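Local coordinates for protein polyketide synthase PksJ (PDB 4J1Q) that probably uses NADPH to reduce alpha- and beta-keto groups stereoselectively on intermediates of the bacillaene polyketide assembly line, at residues A[359-362]-A[363-367]. Numbering follows the deposited sequence.
Sequences DAFA and EYRRS
Phe361 and Tyr364 pack against each other one turn apart on helix 349-370. Tyr364 sets its CD2 over one face of the Phe361 ring, near the rim, and its CE2 comes to 3.4 Å from Phe361 CE1. The two planes are inclined at 58°. Both first torsions carry the ring beside the carbonyl carbon (chi1 -159° for Phe361, 158° for Tyr364), which brings the two rings together. Phe361 also touches Leu318 of helix 304-324. Arg365 brushes the same ring more loosely, its CD 4.1 Å from Phe361 CE2, before the chain bends at chi3 and sends the guanidinium group into a salt bridge with Asp322 and hydrogen bonds to Thr378 OG1 and Phe375 O. The helix backbone is tied i to i+4: Arg365 N bonds Phe361 O at 2.7 Å, while the Tyr364 N to Ala360 O bond is longer, 3.3 Å. The buried Ala362 faces Phe335 and Ser380 on strands 332-338 and 377-383; by contrast, Glu363 lies on the solvent side, and its bent chain leads away from the preceding turn. This is a helix packed on the parallel strands of a Rossmann-fold ketoreductase.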
loop_
_atom_site.group_PDB
_atom_site.type_symbol
_atom_site.label_atom_id
_atom_site.label_comp_id
_atom_site.label_asym_id
_atom_site.label_seq_id
_atom_site.Cartn_x
_atom_site.Cartn_y
_atom_site.Cartn_z
ATOM N N ASP A 359 1.993 1.280 2.087
ATOM C CA ASP A 359 1.753 1.173 3.547
ATOM C C ASP A 359 3.034 0.837 4.311
ATOM O O ASP A 359 3.368 1.505 5.277
ATOM C CB ASP A 359 0.685 0.119 3.857
ATOM C CG ASP A 359 -0.619 0.376 3.105
ATOM O OD1 ASP A 359 -0.816 1.524 2.599
ATOM O OD2 ASP A 359 -1.443 -0.580 3.003
ATOM N N ALA A 360 3.753 -0.184 3.859
ATOM C CA ALA A 360 5.004 -0.597 4.514
ATOM C C ALA A 360 6.044 0.504 4.391
ATOM O O ALA A 360 6.822 0.730 5.306
ATOM C CB ALA A 360 5.551 -1.898 3.922
ATOM N N PHE A 361 6.037 1.202 3.264
ATOM C CA PHE A 361 6.980 2.297 3.045
ATOM C C PHE A 361 6.775 3.469 4.011
ATOM O O PHE A 361 7.736 4.131 4.419
ATOM C CB PHE A 361 6.892 2.767 1.591
ATOM C CG PHE A 361 8.107 3.514 1.118
ATOM C CD1 PHE A 361 9.253 2.832 0.728
ATOM C CD2 PHE A 361 8.115 4.899 1.082
ATOM C CE1 PHE A 361 10.390 3.527 0.324
ATOM C CE2 PHE A 361 9.253 5.593 0.701
ATOM C CZ PHE A 361 10.386 4.908 0.306
ATOM N N ALA A 362 5.521 3.731 4.379
ATOM C CA ALA A 362 5.209 4.833 5.297
ATOM C C ALA A 362 5.989 4.698 6.604
ATOM O O ALA A 362 6.540 5.685 7.114
ATOM C CB ALA A 362 3.710 4.935 5.570
ATOM N N GLU A 363 5.986 3.501 7.178
ATOM C CA GLU A 363 6.745 3.269 8.403
ATOM C C GLU A 363 8.245 3.365 8.148
ATOM O O GLU A 363 8.987 3.928 8.956
ATOM C CB GLU A 363 6.396 1.919 9.046
ATOM C CG GLU A 363 6.908 1.770 10.476
ATOM C CD GLU A 363 6.137 2.613 11.494
ATOM O OE1 GLU A 363 5.139 2.106 12.049
ATOM O OE2 GLU A 363 6.548 3.763 11.776
ATOM N N TYR A 364 8.681 2.816 7.022
ATOM C CA TYR A 364 10.090 2.829 6.678
ATOM C C TYR A 364 10.619 4.253 6.476
ATOM O O TYR A 364 11.731 4.571 6.895
ATOM C CB TYR A 364 10.329 1.972 5.445
ATOM C CG TYR A 364 11.583 2.310 4.694
ATOM C CD1 TYR A 364 12.835 1.880 5.143
ATOM C CD2 TYR A 364 11.519 3.014 3.502
ATOM C CE1 TYR A 364 13.985 2.176 4.435
ATOM C CE2 TYR A 364 12.660 3.324 2.792
ATOM C CZ TYR A 364 13.887 2.897 3.251
ATOM O OH TYR A 364 15.000 3.186 2.490
ATOM N N ARG A 365 9.802 5.122 5.891
ATOM C CA ARG A 365 10.192 6.515 5.746
ATOM C C ARG A 365 10.288 7.246 7.093
ATOM O O ARG A 365 11.225 8.016 7.319
ATOM C CB ARG A 365 9.288 7.270 4.770
ATOM C CG ARG A 365 10.039 8.310 3.952
ATOM C CD ARG A 365 9.129 9.042 2.980
ATOM N NE ARG A 365 8.635 10.290 3.537
ATOM C CZ ARG A 365 9.277 11.453 3.480
ATOM N NH1 ARG A 365 10.443 11.563 2.847
ATOM N NH2 ARG A 365 8.738 12.511 4.050
ATOM N N ARG A 366 9.357 6.969 8.003
ATOM C CA ARG A 366 9.373 7.621 9.321
ATOM C C ARG A 366 10.672 7.339 10.065
ATOM O O ARG A 366 11.243 8.222 10.690
ATOM C CB ARG A 366 8.180 7.189 10.181
ATOM C CG ARG A 366 6.839 7.509 9.560
ATOM C CD ARG A 366 5.809 7.841 10.616
ATOM N NE ARG A 366 4.758 8.699 10.057
ATOM C CZ ARG A 366 3.575 8.908 10.630
ATOM N NH1 ARG A 366 3.307 8.362 11.802
ATOM N NH2 ARG A 366 2.666 9.671 10.036
ATOM N N SER A 367 11.115 6.093 10.003
ATOM C CA SER A 367 12.345 5.667 10.650
ATOM C C SER A 367 13.505 6.464 10.075
ATOM O O SER A 367 14.382 6.932 10.804
ATOM C CB SER A 367 12.545 4.158 10.417
ATOM O OG SER A 367 13.830 3.712 10.798
#